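Long-range contacts in catalytic domain of the nuclear inclusion protein A (nia) (PDB 1LVM), which acts as a chymotrypsin-type cysteine protease that cuts peptides at a specific recognition sequence, probably serving to process the viral polyprotein: residues A[48-53]-A[88-93]; A[106-111]-A[188-193]; A[114-119]-A[164-169]. The protein carries 1 engineered substitution. All coordinates share one frame; numbering follows the deposited sequence.

How the interactions relate
The contacts run from the first beta-barrel to the second. Interaction 1 pairs neighbouring strands of the first barrel and brings in Asp89, probably the acid of the catalytic triad, whose side chain also packs on an aromatic side chain of the bound peptide. Interaction 2 sets the connection between the barrels against the end of a second-barrel strand, the two centres about 12 Å apart. They touch where Arg88 NH2 probably hydrogen-bonds Ser189 OG (2.9 Å) and Ile50 CD1 meets Phe108 CZ (3.5 Å). Interaction 3 closes the second barrel; Arg109 of interaction 2 reaches it through salt bridges, NE to Asp168 OD2 and NH2 to Glu115 OE1, both 2.9 Å. Interactions 1 and 3 do not touch.

Interaction 1 of 3, residues A[48-53]-A[88-93]; sequences FIITNK and RDMIII
Thr51 and Ile91 form a hydrogen-bonded antiparallel pair, Ile91 N reaching Thr51 O at 2.8 Å and Thr51 N reaching Ile91 O at 3.1 Å. Ile49 and Ile93 make a second such pair, and Ile50 and Ile92 form the non-hydrogen-bonded pair between them. Apolar contacts follow this alternation. On the face that carries Ile49, Thr51, Ile91 and Ile93, Thr51 CG2 lies 3.8 Å from Ile91 CG2 and also touches Ile93 CD1. On the other face Ile50 CG2 packs on Met90 CG at 4.0 Å, while Ile92 CG2 presses on Phe48 CB at 3.5 Å. Strands 48-51 and 91-94 are neighbours in the first barrel of the chymotrypsin fold, and where the pairing ends the chains run into the active site: Asp89, with His54 and Cys159, probably makes up the catalytic triad. Polar side chains take over here. Asn52 ND2 reaches Asp89 OD2 at 2.9 Å, from above the carboxylate, with amide and carboxylate planes 38° apart. Lys53 runs extended to CD and then bends (chi3 -82°), which turns Lys53 NZ to Arg88 O, 2.9 Å away. Three of the polar side chains have a further hydrogen-bond partner outside the two segments: Tyr41 O for Thr51 OG1, Ser176 OG for Asp89 OD2 and Ile85 O for Lys53 NZ.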
# COMPACT_ATOMS: atom_id res chain seq x y z
N PHE A 48 -3.91 -12.64 3.26
CA PHE A 48 -3.79 -11.66 2.16
C PHE A 48 -2.66 -10.68 2.30
O PHE A 48 -2.15 -10.42 3.41
CB PHE A 48 -5.07 -10.82 2.07
CG PHE A 48 -6.36 -11.64 2.05
CD1 PHE A 48 -6.49 -12.71 1.15
CD2 PHE A 48 -7.41 -11.34 2.90
CE1 PHE A 48 -7.67 -13.47 1.11
CE2 PHE A 48 -8.61 -12.09 2.88
CZ PHE A 48 -8.75 -13.17 1.98
N ILE A 49 -2.24 -10.13 1.15
CA ILE A 49 -1.27 -9.03 1.14
C ILE A 49 -1.98 -7.97 0.24
O ILE A 49 -2.34 -8.24 -0.90
CB ILE A 49 0.08 -9.40 0.52
CG1 ILE A 49 0.79 -10.41 1.44
CG2 ILE A 49 0.98 -8.11 0.37
CD1 ILE A 49 2.25 -10.71 0.99
N ILE A 50 -2.17 -6.78 0.77
CA ILE A 50 -2.87 -5.68 0.05
C ILE A 50 -1.74 -4.85 -0.51
O ILE A 50 -0.84 -4.47 0.24
CB ILE A 50 -3.69 -4.80 1.04
CG1 ILE A 50 -4.83 -5.62 1.65
CG2 ILE A 50 -4.32 -3.56 0.26
CD1 ILE A 50 -5.22 -5.20 3.00
N THR A 51 -1.77 -4.59 -1.81
CA THR A 51 -0.66 -3.85 -2.42
C THR A 51 -1.12 -3.12 -3.69
O THR A 51 -2.35 -3.08 -3.99
CB THR A 51 0.56 -4.76 -2.68
OG1 THR A 51 1.68 -3.98 -3.09
CG2 THR A 51 0.26 -5.85 -3.81
N ASN A 52 -0.18 -2.54 -4.40
CA ASN A 52 -0.56 -1.79 -5.62
C ASN A 52 -0.85 -2.72 -6.79
O ASN A 52 -0.12 -3.68 -7.01
CB ASN A 52 0.61 -0.89 -6.05
CG ASN A 52 1.03 0.06 -4.96
OD1 ASN A 52 1.81 -0.29 -4.06
ND2 ASN A 52 0.51 1.29 -5.04
N LYS A 53 -1.88 -2.42 -7.58
CA LYS A 53 -2.19 -3.20 -8.73
C LYS A 53 -0.99 -3.12 -9.71
O LYS A 53 -0.71 -4.11 -10.42
CB LYS A 53 -3.46 -2.61 -9.39
CG LYS A 53 -4.18 -3.51 -10.37
CD LYS A 53 -5.40 -2.81 -10.99
CE LYS A 53 -6.64 -2.87 -10.08
NZ LYS A 53 -7.75 -2.04 -10.69
N ARG A 88 -8.95 1.41 -9.27
CA ARG A 88 -7.94 1.92 -8.27
C ARG A 88 -6.63 1.15 -8.46
O ARG A 88 -6.62 0.01 -8.92
CB ARG A 88 -8.37 1.62 -6.80
CG ARG A 88 -9.48 2.56 -6.26
CD ARG A 88 -9.97 2.24 -4.85
NE ARG A 88 -10.44 3.47 -4.14
CZ ARG A 88 -11.67 3.95 -4.26
NH1 ARG A 88 -12.51 3.32 -5.05
NH2 ARG A 88 -12.07 5.04 -3.59
N ASP A 89 -5.52 1.76 -8.06
CA ASP A 89 -4.23 1.07 -8.09
C ASP A 89 -4.15 0.23 -6.81
O ASP A 89 -3.24 0.44 -5.95
CB ASP A 89 -3.10 2.11 -8.10
CG ASP A 89 -1.70 1.48 -8.08
OD1 ASP A 89 -1.52 0.35 -8.61
OD2 ASP A 89 -0.79 2.15 -7.48
N MET A 90 -5.01 -0.76 -6.70
CA MET A 90 -5.00 -1.61 -5.50
C MET A 90 -5.40 -3.02 -5.84
O MET A 90 -6.31 -3.25 -6.65
CB MET A 90 -5.97 -1.05 -4.40
CG MET A 90 -5.78 -1.75 -3.01
SD MET A 90 -6.93 -1.15 -1.77
CE MET A 90 -5.97 0.29 -1.28
N ILE A 91 -4.73 -3.99 -5.23
CA ILE A 91 -5.11 -5.38 -5.56
C ILE A 91 -4.88 -6.19 -4.30
O ILE A 91 -4.11 -5.79 -3.43
CB ILE A 91 -4.14 -5.89 -6.72
CG1 ILE A 91 -4.60 -7.27 -7.32
CG2 ILE A 91 -2.67 -6.01 -6.21
CD1 ILE A 91 -3.76 -7.64 -8.55
N ILE A 92 -5.58 -7.31 -4.16
CA ILE A 92 -5.29 -8.15 -2.96
C ILE A 92 -4.77 -9.47 -3.46
O ILE A 92 -5.37 -10.07 -4.34
CB ILE A 92 -6.52 -8.42 -2.10
CG1 ILE A 92 -7.21 -7.11 -1.75
CG2 ILE A 92 -6.11 -9.23 -0.82
CD1 ILE A 92 -8.62 -7.30 -1.09
N ILE A 93 -3.62 -9.88 -2.94
CA ILE A 93 -3.02 -11.19 -3.28
C ILE A 93 -3.36 -12.18 -2.20
O ILE A 93 -3.24 -11.86 -0.98
CB ILE A 93 -1.52 -11.07 -3.23
CG1 ILE A 93 -1.06 -10.04 -4.25
CG2 ILE A 93 -0.83 -12.40 -3.49
CD1 ILE A 93 0.45 -9.74 -4.07

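Interaction 2 of 3, residues A[106-111]-A[188-193]; sequences LKFREP and TSVPKN
Val190 packs its branched side chain against the backbone of Arg109, with Val190 CB 3.3 Å and Val190 CG1 3.5 Å from Arg109 O. Its other methyl, CG2, comes up to the edge of the Phe108 ring, 4.0 Å from Phe108 CD2, and the two side chains cross at about a right angle. Beyond Val190, Pro111 CG rests on Ser189 CB at 3.7 Å, while Ser189 OG turns to Gly145 O. This is the close-packed half, continued by Phe194, which meets the Phe108 ring edge-to-face. Residues 106-111 belong to the connection between the two barrels of the chymotrypsin fold; they lean on the end of strand 185-189, where the chain leaves the second barrel for helix 194-199. The half nearer solvent is looser. Glu110, extended beyond CG, passes Val190 O and lays its carboxylate beside the backbone of Lys192, OE2 being 3.6 Å from Lys192 CB. The opposite charges stay apart, Glu110 OE2 and Lys192 NZ being separated by 4.7 Å. One water bridges the segments instead: it donates to Glu110 OE1 at 2.7 Å and to Val190 O at 2.8 Å, with a weak bond to Ser189 OG.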
# COMPACT_ATOMS: atom_id res chain seq x y z
N LEU A 106 -5.87 -5.08 12.05
CA LEU A 106 -5.83 -3.76 11.39
C LEU A 106 -7.22 -3.28 10.99
O LEU A 106 -8.08 -4.07 10.63
CB LEU A 106 -5.02 -3.84 10.06
CG LEU A 106 -3.56 -4.23 10.14
CD1 LEU A 106 -3.51 -5.66 10.41
CD2 LEU A 106 -2.83 -4.00 8.82
N LYS A 107 -7.39 -1.96 10.96
CA LYS A 107 -8.64 -1.36 10.55
C LYS A 107 -8.35 -0.40 9.40
O LYS A 107 -7.33 0.33 9.43
CB LYS A 107 -9.30 -0.59 11.71
CG LYS A 107 -9.61 -1.43 12.98
CD LYS A 107 -10.69 -2.44 12.72
CE LYS A 107 -10.94 -3.38 13.91
NZ LYS A 107 -11.79 -4.55 13.52
N PHE A 108 -9.21 -0.48 8.36
CA PHE A 108 -9.11 0.34 7.16
C PHE A 108 -10.44 1.08 6.99
O PHE A 108 -11.49 0.54 7.27
CB PHE A 108 -8.93 -0.53 5.90
CG PHE A 108 -7.72 -1.40 5.89
CD1 PHE A 108 -7.72 -2.60 6.59
CD2 PHE A 108 -6.56 -1.06 5.12
CE1 PHE A 108 -6.62 -3.42 6.52
CE2 PHE A 108 -5.50 -1.88 5.06
CZ PHE A 108 -5.52 -3.07 5.77
N ARG A 109 -10.38 2.31 6.49
CA ARG A 109 -11.61 3.04 6.16
C ARG A 109 -11.25 4.08 5.09
O ARG A 109 -10.06 4.33 4.80
CB ARG A 109 -12.22 3.75 7.38
CG ARG A 109 -11.24 4.85 7.88
CD ARG A 109 -11.94 5.78 8.90
NE ARG A 109 -10.97 6.58 9.64
CZ ARG A 109 -10.40 7.70 9.20
NH1 ARG A 109 -10.67 8.21 7.98
NH2 ARG A 109 -9.56 8.31 9.99
N GLU A 110 -12.29 4.64 4.47
CA GLU A 110 -12.07 5.69 3.49
C GLU A 110 -11.51 6.92 4.18
O GLU A 110 -11.84 7.19 5.29
CB GLU A 110 -13.37 6.10 2.83
CG GLU A 110 -14.07 4.91 2.11
CD GLU A 110 -15.24 5.40 1.27
OE1 GLU A 110 -15.00 5.82 0.13
OE2 GLU A 110 -16.37 5.38 1.77
N PRO A 111 -10.63 7.67 3.49
CA PRO A 111 -10.03 8.88 4.03
C PRO A 111 -11.14 9.94 4.16
O PRO A 111 -12.18 9.80 3.56
CB PRO A 111 -8.96 9.25 3.01
CG PRO A 111 -9.40 8.60 1.72
CD PRO A 111 -10.05 7.30 2.16
N THR A 188 -3.59 5.87 -3.17
CA THR A 188 -4.82 5.29 -3.60
C THR A 188 -5.63 5.06 -2.34
O THR A 188 -5.16 4.41 -1.38
CB THR A 188 -4.54 3.93 -4.29
OG1 THR A 188 -3.78 4.17 -5.49
CG2 THR A 188 -5.83 3.20 -4.60
N SER A 189 -6.82 5.64 -2.31
CA SER A 189 -7.70 5.51 -1.20
C SER A 189 -8.28 4.09 -0.97
O SER A 189 -8.49 3.28 -1.90
CB SER A 189 -8.88 6.50 -1.33
OG SER A 189 -9.66 6.17 -2.48
N VAL A 190 -8.51 3.78 0.31
CA VAL A 190 -9.17 2.54 0.68
C VAL A 190 -10.60 2.77 0.15
O VAL A 190 -11.19 3.84 0.43
CB VAL A 190 -9.23 2.42 2.24
CG1 VAL A 190 -10.40 1.49 2.70
CG2 VAL A 190 -7.82 1.90 2.75
N PRO A 191 -11.17 1.78 -0.60
CA PRO A 191 -12.52 1.93 -1.11
C PRO A 191 -13.60 1.73 -0.06
O PRO A 191 -13.40 1.16 1.01
CB PRO A 191 -12.60 0.87 -2.22
CG PRO A 191 -11.71 -0.31 -1.66
CD PRO A 191 -10.58 0.43 -0.89
N LYS A 192 -14.81 2.12 -0.40
CA LYS A 192 -15.92 1.90 0.54
C LYS A 192 -16.10 0.41 0.86
O LYS A 192 -15.89 -0.46 -0.00
CB LYS A 192 -17.19 2.44 -0.12
CG LYS A 192 -18.40 2.31 0.71
CD LYS A 192 -19.60 2.81 -0.12
CE LYS A 192 -20.90 2.82 0.67
NZ LYS A 192 -20.78 3.69 1.87
N ASN A 193 -16.47 0.12 2.11
CA ASN A 193 -16.73 -1.23 2.62
C ASN A 193 -15.58 -2.22 2.43
O ASN A 193 -15.75 -3.43 2.15
CB ASN A 193 -18.04 -1.74 2.03
CG ASN A 193 -19.25 -0.90 2.50
OD1 ASN A 193 -19.18 -0.24 3.54
ND2 ASN A 193 -20.32 -0.90 1.72
O HOH W 1 -12.52 5.93 -0.81

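Interaction 3 of 3, residues A[114-119]-A[164-169]; sequences EERICL and VSTRDG
Cys118 SG lies over Val164, 3.8 Å from Val164 O and 4.3 Å from Val164 CB. Its first torsion (chi1 60°) sets the sulfur between the backbone N and the carbonyl carbon, and Thr166 CG2 approaches the same atom. Cys118 and Val164 form an antiparallel hydrogen-bonded pair, each N bonded to the other's O. Next along, Ile117 faces Ser165 as a non-hydrogen-bonded pair, and Ile117 CA comes to 3.1 Å from Val164 O in a CA-H...O contact. After Ser165 strand 162-165 ends, yet Thr166 N still donates to Arg116 O at 3.1 Å, nearly straight (170° at the hydrogen). Thr166 OG1 sits 3.5 Å from Arg116 CB, so this threonine meets both the backbone and the side chain of Arg116.

The opposite side, towards Glu115 and Ser165, is bound together by water. One molecule donates to Arg116 O at 2.6 Å and to Glu115 OE1, and accepts from Ser165 OG at 2.7 Å. A second donates to Glu115 OE1 and accepts from Arg167 NE, 2.7 Å away, in the plane of the guanidinium. Glu115 OE1 has a further partner in Arg109, by a salt bridge, and OE2 bonds to Gln112 N. Ser165 OG also receives weak bonds from the backbone N of Arg167 and of Asp168, and a backbone bond from Gly169 N to Ser165 O spans the turn. Asp168 in turn shares Arg109 through a salt bridge. Strands 116-123 and 162-165 are the first and last in the order of the six-stranded antiparallel sheet, and their pairing is the seam that closes it into the second beta-barrel of a chymotrypsin-like protease.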
# COMPACT_ATOMS: atom_id res chain seq x y z
N GLU A 114 -9.42 16.72 4.55
CA GLU A 114 -8.69 17.52 5.48
C GLU A 114 -8.12 16.82 6.70
O GLU A 114 -7.47 17.44 7.54
CB GLU A 114 -9.59 18.73 5.85
CG GLU A 114 -8.80 19.96 6.20
CD GLU A 114 -9.46 21.26 5.72
OE1 GLU A 114 -10.71 21.35 5.71
OE2 GLU A 114 -8.70 22.18 5.36
N GLU A 115 -8.30 15.51 6.81
CA GLU A 115 -7.75 14.88 8.00
C GLU A 115 -6.24 14.72 7.96
O GLU A 115 -5.59 14.73 6.88
CB GLU A 115 -8.43 13.52 8.26
CG GLU A 115 -8.00 12.45 7.30
CD GLU A 115 -8.55 11.09 7.74
OE1 GLU A 115 -8.60 10.79 8.95
OE2 GLU A 115 -8.94 10.31 6.86
N ARG A 116 -5.66 14.59 9.14
CA ARG A 116 -4.22 14.44 9.29
C ARG A 116 -3.76 12.98 9.18
O ARG A 116 -4.31 12.13 9.87
CB ARG A 116 -3.75 14.96 10.67
CG ARG A 116 -4.06 16.48 10.85
CD ARG A 116 -3.77 16.92 12.31
NE ARG A 116 -2.34 16.92 12.62
CZ ARG A 116 -1.47 17.88 12.28
NH1 ARG A 116 -1.88 18.97 11.62
NH2 ARG A 116 -0.18 17.75 12.60
N ILE A 117 -2.79 12.73 8.30
CA ILE A 117 -2.29 11.38 8.09
C ILE A 117 -0.78 11.35 8.14
O ILE A 117 -0.13 12.41 8.00
CB ILE A 117 -2.77 10.82 6.72
CG1 ILE A 117 -2.26 11.71 5.55
CG2 ILE A 117 -4.32 10.78 6.71
CD1 ILE A 117 -2.72 11.20 4.09
N CYS A 118 -0.22 10.16 8.39
CA CYS A 118 1.22 10.01 8.31
C CYS A 118 1.45 8.71 7.50
O CYS A 118 0.55 7.91 7.25
CB CYS A 118 1.89 9.92 9.72
SG CYS A 118 1.26 8.47 10.68
N LEU A 119 2.66 8.58 7.04
CA LEU A 119 3.05 7.45 6.25
C LEU A 119 3.89 6.54 7.12
O LEU A 119 4.88 6.95 7.72
CB LEU A 119 3.88 7.92 5.05
CG LEU A 119 4.32 6.83 4.05
CD1 LEU A 119 3.14 6.37 3.27
CD2 LEU A 119 5.33 7.39 3.08
N VAL A 164 -1.79 6.46 7.31
CA VAL A 164 -2.54 6.19 8.54
C VAL A 164 -3.04 7.49 9.18
O VAL A 164 -2.30 8.48 9.26
CB VAL A 164 -1.57 5.48 9.59
CG1 VAL A 164 -2.39 4.98 10.78
CG2 VAL A 164 -0.85 4.27 8.94
N SER A 165 -4.30 7.47 9.59
CA SER A 165 -4.96 8.61 10.25
C SER A 165 -4.35 8.78 11.66
O SER A 165 -4.27 7.80 12.43
CB SER A 165 -6.44 8.27 10.46
OG SER A 165 -7.04 9.26 11.33
N THR A 166 -3.93 9.98 12.01
CA THR A 166 -3.37 10.14 13.36
C THR A 166 -4.57 10.23 14.30
O THR A 166 -4.44 10.07 15.51
CB THR A 166 -2.45 11.43 13.48
OG1 THR A 166 -3.27 12.58 13.20
CG2 THR A 166 -1.31 11.39 12.45
N ARG A 167 -5.76 10.45 13.75
CA ARG A 167 -6.94 10.54 14.61
C ARG A 167 -7.37 9.21 15.20
O ARG A 167 -7.66 9.17 16.38
CB ARG A 167 -8.16 11.10 13.88
CG ARG A 167 -9.27 11.50 14.88
CD ARG A 167 -10.49 12.06 14.16
NE ARG A 167 -10.95 11.16 13.11
CZ ARG A 167 -11.69 10.07 13.31
NH1 ARG A 167 -12.09 9.71 14.53
NH2 ARG A 167 -12.00 9.31 12.27
N ASP A 168 -7.39 8.13 14.41
CA ASP A 168 -7.86 6.88 14.97
C ASP A 168 -6.97 5.70 14.64
O ASP A 168 -7.29 4.57 15.01
CB ASP A 168 -9.33 6.65 14.51
CG ASP A 168 -9.46 6.51 12.99
OD1 ASP A 168 -8.42 6.52 12.30
OD2 ASP A 168 -10.61 6.42 12.50
N GLY A 169 -5.83 5.96 13.99
CA GLY A 169 -4.90 4.86 13.68
C GLY A 169 -5.38 3.92 12.56
O GLY A 169 -4.77 2.87 12.33
O HOH W 2 -6.65 11.92 10.94
O HOH W 3 -10.63 11.67 10.46